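Local coordinates for putative cytoplasmic protein (Salmonella enterica subsp. enterica serovar Typhimurium, PDB 4IQN) that is of unknown function and belongs to a domain family, DUF5066, whose role is not established, at residues A[4-9]-A[189-194]; A[139-144]-A[148-153]. All coordinates share one frame; numbering follows the deposited sequence.

Contact 1: A[4-9]-A[189-194]; sequences MDISLT and LPQWKA
Leu-189 meets Ile-6 where the start of helix 190-207 comes up against the N-terminal segment that leads into helix 8-18: two residues just ahead of their helices touch, with the first turn of helix 190-207 joining in through Gln-191 and Trp-192. Leu-189 holds the N-cap position, and its O accepts a hydrogen bond from Lys-193 N (3.2 Å) in the first turn. Its branched end is used twice: CD1 lies 3.6 Å from CG2 of Ile-6, and the same methyl sits 3.6 Å above one face of the Trp-192 indole, offset toward the rim. A leucine suits the place because one branched apolar end can touch both the isoleucine and the indole. Two residues on, Gln-191 comes at Ile-6 from the opposite direction. Its chain is bent at chi2 (-94°), and the amide NE2 meets the isoleucine 3.8 Å from Ile-6 CD1; the flexible, polar-ended glutamine fits this exposed border. Trp-192, the buried member, slides past Ile-6 in the opposite sense and offers the six-membered part of its indole obliquely. Helix 166-174 adds neighbours: Tyr-171 touches Ile-6 and Met-4, and Glu-168 touches Trp-192. Ile-6 thus meets three partners with both branches and CB, and on the indole side CG2 and CB each lie 4.0 Å from Trp-192 CZ2.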
loop_
_atom_site.group_PDB
_atom_site.type_symbol
_atom_site.label_atom_id
_atom_site.label_comp_id
_atom_site.label_asym_id
_atom_site.label_seq_id
_atom_site.Cartn_x
_atom_site.Cartn_y
_atom_site.Cartn_z
HETATM N N MSE A 4 -16.517 0.040 19.531
HETATM C CA MSE A 4 -16.501 0.874 18.299
HETATM C C MSE A 4 -16.754 0.084 17.030
HETATM O O MSE A 4 -16.248 -1.023 16.881
HETATM C CB MSE A 4 -15.164 1.617 18.100
HETATM C CG MSE A 4 -15.216 2.434 16.807
HETATM SE SE MSE A 4 -13.745 3.743 16.681
HETATM C CE MSE A 4 -14.106 4.352 14.838
ATOM N N ASP A 5 -17.505 0.672 16.094
ATOM C CA ASP A 5 -17.871 -0.003 14.849
ATOM C C ASP A 5 -16.891 0.364 13.731
ATOM O O ASP A 5 -16.855 1.530 13.282
ATOM C CB ASP A 5 -19.307 0.351 14.448
ATOM C CG ASP A 5 -20.043 -0.824 13.779
ATOM O OD1 ASP A 5 -19.649 -1.999 13.982
ATOM O OD2 ASP A 5 -21.031 -0.574 13.055
ATOM N N ILE A 6 -16.118 -0.637 13.279
ATOM C CA ILE A 6 -15.000 -0.414 12.351
ATOM C C ILE A 6 -15.116 -1.186 11.031
ATOM O O ILE A 6 -14.092 -1.503 10.337
ATOM C CB ILE A 6 -13.655 -0.645 13.042
ATOM C CG1 ILE A 6 -13.694 -1.895 13.913
ATOM C CG2 ILE A 6 -13.321 0.576 13.901
ATOM C CD1 ILE A 6 -13.504 -3.193 13.159
ATOM N N SER A 7 -16.367 -1.443 10.669
ATOM C CA SER A 7 -16.694 -2.102 9.412
ATOM C C SER A 7 -16.280 -1.285 8.186
ATOM O O SER A 7 -16.123 -0.073 8.207
ATOM C CB SER A 7 -18.203 -2.348 9.330
ATOM O OG SER A 7 -18.897 -1.111 9.187
ATOM N N LEU A 8 -16.139 -1.977 7.075
ATOM C CA LEU A 8 -15.895 -1.302 5.834
ATOM C C LEU A 8 -17.046 -0.329 5.458
ATOM O O LEU A 8 -16.812 0.786 4.973
ATOM C CB LEU A 8 -15.641 -2.360 4.764
ATOM C CG LEU A 8 -15.239 -1.865 3.417
ATOM C CD1 LEU A 8 -14.091 -0.870 3.500
ATOM C CD2 LEU A 8 -14.912 -3.112 2.592
ATOM N N THR A 9 -18.286 -0.726 5.732
ATOM C CA THR A 9 -19.456 0.103 5.395
ATOM C C THR A 9 -19.378 1.426 6.136
ATOM O O THR A 9 -19.583 2.498 5.543
ATOM C CB THR A 9 -20.785 -0.604 5.733
ATOM O OG1 THR A 9 -20.971 -1.694 4.831
ATOM C CG2 THR A 9 -21.970 0.340 5.578
ATOM N N LEU A 189 -7.434 -0.882 18.929
ATOM C CA LEU A 189 -8.398 -1.947 19.005
ATOM C C LEU A 189 -7.686 -3.306 19.061
ATOM O O LEU A 189 -6.767 -3.556 18.266
ATOM C CB LEU A 189 -9.332 -1.885 17.795
ATOM C CG LEU A 189 -10.019 -0.545 17.518
ATOM C CD1 LEU A 189 -10.949 -0.699 16.350
ATOM C CD2 LEU A 189 -10.773 -0.145 18.738
ATOM N N PRO A 190 -8.110 -4.192 19.988
ATOM C CA PRO A 190 -7.423 -5.480 20.151
ATOM C C PRO A 190 -7.514 -6.315 18.908
ATOM O O PRO A 190 -6.594 -7.065 18.616
ATOM C CB PRO A 190 -8.137 -6.144 21.314
ATOM C CG PRO A 190 -9.325 -5.318 21.592
ATOM C CD PRO A 190 -9.059 -3.951 21.089
ATOM N N GLN A 191 -8.601 -6.172 18.161
ATOM C CA GLN A 191 -8.703 -7.024 16.946
ATOM C C GLN A 191 -7.693 -6.643 15.890
ATOM O O GLN A 191 -7.208 -7.529 15.123
ATOM C CB GLN A 191 -10.147 -7.093 16.404
ATOM C CG GLN A 191 -10.706 -5.777 15.973
ATOM C CD GLN A 191 -11.518 -5.055 17.070
ATOM O OE1 GLN A 191 -11.158 -5.011 18.294
ATOM N NE2 GLN A 191 -12.629 -4.456 16.622
ATOM N N TRP A 192 -7.371 -5.349 15.802
ATOM C CA TRP A 192 -6.302 -4.890 14.931
ATOM C C TRP A 192 -4.945 -5.377 15.368
ATOM O O TRP A 192 -4.172 -5.880 14.545
ATOM C CB TRP A 192 -6.323 -3.386 14.747
ATOM C CG TRP A 192 -7.500 -2.867 13.930
ATOM C CD1 TRP A 192 -8.304 -3.590 13.059
ATOM C CD2 TRP A 192 -7.936 -1.518 13.840
ATOM N NE1 TRP A 192 -9.205 -2.760 12.461
ATOM C CE2 TRP A 192 -9.026 -1.486 12.934
ATOM C CE3 TRP A 192 -7.573 -0.324 14.501
ATOM C CZ2 TRP A 192 -9.692 -0.308 12.603
ATOM C CZ3 TRP A 192 -8.243 0.821 14.189
ATOM C CH2 TRP A 192 -9.325 0.827 13.262
ATOM N N LYS A 193 -4.625 -5.238 16.663
ATOM C CA LYS A 193 -3.337 -5.743 17.156
ATOM C C LYS A 193 -3.196 -7.248 16.897
ATOM O O LYS A 193 -2.123 -7.721 16.489
ATOM C CB LYS A 193 -3.073 -5.372 18.659
ATOM C CG LYS A 193 -1.545 -5.176 18.959
ATOM C CD LYS A 193 -1.062 -3.712 18.720
ATOM C CE LYS A 193 0.374 -3.478 18.171
ATOM N NZ LYS A 193 1.604 -4.040 18.859
ATOM N N ALA A 194 -4.262 -7.985 17.124
ATOM C CA ALA A 194 -4.285 -9.441 16.925
ATOM C C ALA A 194 -4.030 -9.790 15.457
ATOM O O ALA A 194 -3.305 -10.725 15.181
ATOM C CB ALA A 194 -5.594 -10.024 17.356
#

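Contact 2: A[139-144]-A[148-153]; sequences YITERD and EYPIAR
Tyr-149 lays its ring between Arg-143 and Ile-140. Arg-143 CG presses on one face, 3.6 Å from the ring centroid, and Ile-140 CD1 covers the opposite face at 4.1 Å; both are CH-pi contacts, for which a methylene of a long arginine and an isoleucine methyl are well suited. With CG beside its own backbone N (chi1 -67°), the ring reaches across to the other segment, and its OH goes on to bond Glu-50 O. Arg-143 sends its guanidinium past the ring into a salt bridge with Glu-53. Around this core the backbones are tied at two levels. Tyr-139 N gives a nearly straight bond to Pro-150 O (2.9 Å, 173°). Toward the turn, Asp-144 N donates to Glu-148 O at 2.9 Å, while Glu-148 N meets Asp-144 OD1 at 2.8 Å from above the carboxylate plane, so aspartate serves with both backbone and side chain. Farther out, Thr-141 OG1 passes 3.7 Å from Pro-150 CD and is hydrogen-bonded to Asp-203 OD2 of helix 190-207. An inverse gamma turn is centred on Ile-140, with a weak bond from Thr-141 N to Tyr-139 O. The whole is the loop end of a beta hairpin, strands 135-140 and 151-155, in an antiparallel sheet.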
loop_
_atom_site.group_PDB
_atom_site.type_symbol
_atom_site.label_atom_id
_atom_site.label_comp_id
_atom_site.label_asym_id
_atom_site.label_seq_id
_atom_site.Cartn_x
_atom_site.Cartn_y
_atom_site.Cartn_z
ATOM N N TYR A 139 0.469 -4.907 1.113
ATOM C CA TYR A 139 1.432 -6.016 1.023
ATOM C C TYR A 139 0.674 -7.243 0.590
ATOM O O TYR A 139 -0.073 -7.818 1.382
ATOM C CB TYR A 139 2.081 -6.241 2.410
ATOM C CG TYR A 139 3.438 -6.876 2.384
ATOM C CD1 TYR A 139 4.520 -6.237 1.778
ATOM C CD2 TYR A 139 3.669 -8.114 2.986
ATOM C CE1 TYR A 139 5.796 -6.832 1.753
ATOM C CE2 TYR A 139 4.953 -8.704 2.961
ATOM C CZ TYR A 139 6.006 -8.062 2.341
ATOM O OH TYR A 139 7.284 -8.647 2.313
ATOM N N ILE A 140 0.837 -7.645 -0.682
ATOM C CA ILE A 140 -0.046 -8.648 -1.262
ATOM C C ILE A 140 0.442 -10.075 -0.951
ATOM O O ILE A 140 1.156 -10.681 -1.730
ATOM C CB ILE A 140 -0.165 -8.446 -2.765
ATOM C CG1 ILE A 140 -0.551 -7.015 -3.119
ATOM C CG2 ILE A 140 -1.169 -9.442 -3.381
ATOM C CD1 ILE A 140 -1.870 -6.496 -2.542
ATOM N N THR A 141 0.078 -10.573 0.224
ATOM C CA THR A 141 0.433 -11.897 0.674
ATOM C C THR A 141 -0.848 -12.696 0.717
ATOM O O THR A 141 -1.248 -13.265 -0.307
ATOM C CB THR A 141 1.145 -11.858 2.027
ATOM O OG1 THR A 141 0.405 -11.015 2.893
ATOM C CG2 THR A 141 2.527 -11.284 1.870
ATOM N N GLU A 142 -1.538 -12.693 1.844
ATOM C CA GLU A 142 -2.751 -13.500 2.005
ATOM C C GLU A 142 -3.783 -12.585 2.624
ATOM O O GLU A 142 -3.438 -11.750 3.470
ATOM C CB GLU A 142 -2.518 -14.724 2.914
ATOM C CG GLU A 142 -1.453 -15.711 2.453
ATOM C CD GLU A 142 -1.816 -16.414 1.134
ATOM O OE1 GLU A 142 -3.030 -16.559 0.854
ATOM O OE2 GLU A 142 -0.895 -16.825 0.361
ATOM N N ARG A 143 -5.026 -12.709 2.178
ATOM C CA ARG A 143 -6.122 -11.974 2.801
ATOM C C ARG A 143 -6.565 -12.588 4.126
ATOM O O ARG A 143 -6.516 -13.791 4.336
ATOM C CB ARG A 143 -7.299 -11.870 1.845
ATOM C CG ARG A 143 -6.908 -11.165 0.566
ATOM C CD ARG A 143 -8.085 -10.604 -0.216
ATOM N NE ARG A 143 -9.113 -11.599 -0.447
ATOM C CZ ARG A 143 -10.359 -11.306 -0.808
ATOM N NH1 ARG A 143 -10.769 -10.025 -1.002
ATOM N NH2 ARG A 143 -11.208 -12.297 -0.969
ATOM N N ASP A 144 -7.006 -11.729 5.029
ATOM C CA ASP A 144 -7.457 -12.128 6.317
ATOM C C ASP A 144 -8.957 -12.364 6.325
ATOM O O ASP A 144 -9.588 -12.415 5.280
ATOM C CB ASP A 144 -7.043 -11.049 7.351
ATOM C CG ASP A 144 -7.749 -9.716 7.154
ATOM O OD1 ASP A 144 -8.799 -9.607 6.422
ATOM O OD2 ASP A 144 -7.224 -8.747 7.737
ATOM N N GLU A 148 -8.761 -8.486 3.806
ATOM C CA GLU A 148 -7.747 -7.451 3.747
ATOM C C GLU A 148 -6.343 -8.023 3.721
ATOM O O GLU A 148 -6.101 -9.090 4.251
ATOM C CB GLU A 148 -7.872 -6.501 4.951
ATOM C CG GLU A 148 -9.198 -5.762 4.951
ATOM C CD GLU A 148 -9.374 -4.796 3.752
ATOM O OE1 GLU A 148 -8.358 -4.187 3.287
ATOM O OE2 GLU A 148 -10.547 -4.638 3.290
ATOM N N TYR A 149 -5.432 -7.270 3.119
ATOM C CA TYR A 149 -4.008 -7.537 3.184
ATOM C C TYR A 149 -3.355 -6.586 4.204
ATOM O O TYR A 149 -3.899 -5.535 4.523
ATOM C CB TYR A 149 -3.339 -7.292 1.856
ATOM C CG TYR A 149 -3.732 -8.248 0.770
ATOM C CD1 TYR A 149 -3.307 -9.549 0.790
ATOM C CD2 TYR A 149 -4.535 -7.812 -0.294
ATOM C CE1 TYR A 149 -3.649 -10.414 -0.264
ATOM C CE2 TYR A 149 -4.910 -8.673 -1.309
ATOM C CZ TYR A 149 -4.458 -9.977 -1.276
ATOM O OH TYR A 149 -4.777 -10.871 -2.254
ATOM N N PRO A 150 -2.146 -6.917 4.652
ATOM C CA PRO A 150 -1.470 -5.958 5.559
ATOM C C PRO A 150 -1.014 -4.684 4.852
ATOM O O PRO A 150 -0.938 -4.629 3.617
ATOM C CB PRO A 150 -0.241 -6.726 6.042
ATOM C CG PRO A 150 -0.419 -8.126 5.608
ATOM C CD PRO A 150 -1.338 -8.117 4.429
ATOM N N ILE A 151 -0.696 -3.658 5.634
ATOM C CA ILE A 151 -0.015 -2.478 5.153
ATOM C C ILE A 151 1.467 -2.571 5.527
ATOM O O ILE A 151 1.812 -3.025 6.624
ATOM C CB ILE A 151 -0.628 -1.228 5.801
ATOM C CG1 ILE A 151 -2.076 -1.068 5.295
ATOM C CG2 ILE A 151 0.201 0.034 5.543
ATOM C CD1 ILE A 151 -2.157 -0.636 3.840
ATOM N N ALA A 152 2.323 -2.157 4.597
ATOM C CA ALA A 152 3.751 -1.986 4.860
ATOM C C ALA A 152 4.089 -0.511 4.743
ATOM O O ALA A 152 3.447 0.230 3.967
ATOM C CB ALA A 152 4.569 -2.782 3.890
ATOM N N ARG A 153 5.106 -0.097 5.505
ATOM C CA ARG A 153 5.628 1.246 5.472
ATOM C C ARG A 153 7.111 1.246 5.134
ATOM O O ARG A 153 7.835 0.297 5.470
ATOM C CB ARG A 153 5.408 1.964 6.834
ATOM C CG ARG A 153 3.983 2.350 7.078
ATOM C CD ARG A 153 3.787 2.930 8.456
ATOM N NE ARG A 153 2.455 3.445 8.664
ATOM C CZ ARG A 153 2.088 4.725 8.544
ATOM N NH1 ARG A 153 2.956 5.675 8.256
ATOM N NH2 ARG A 153 0.843 5.069 8.775
#

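Overall arrangement
Contact 1 lies toward the periphery, its centre about 19 Å from that of the chain, and is only partly buried; contact 2 is largely buried, about 8 Å from that centre. The former joins residues far apart in sequence, the latter the two arms of one hairpin, and their own centres stand about 16 Å apart. Helix 190-207 links them: its first turn belongs to contact 1, while further along Gln-195, Asn-199, Arg-202 and Asp-203 meet the hairpin end of contact 2. Chemistry follows place. At 4-9/189-194 the contacts are mainly apolar and van der Waals, with one glutamine amide against an isoleucine methyl, whereas 139-144/148-153 combines backbone hydrogen bonds, a carboxylate acceptor and CH-pi packing.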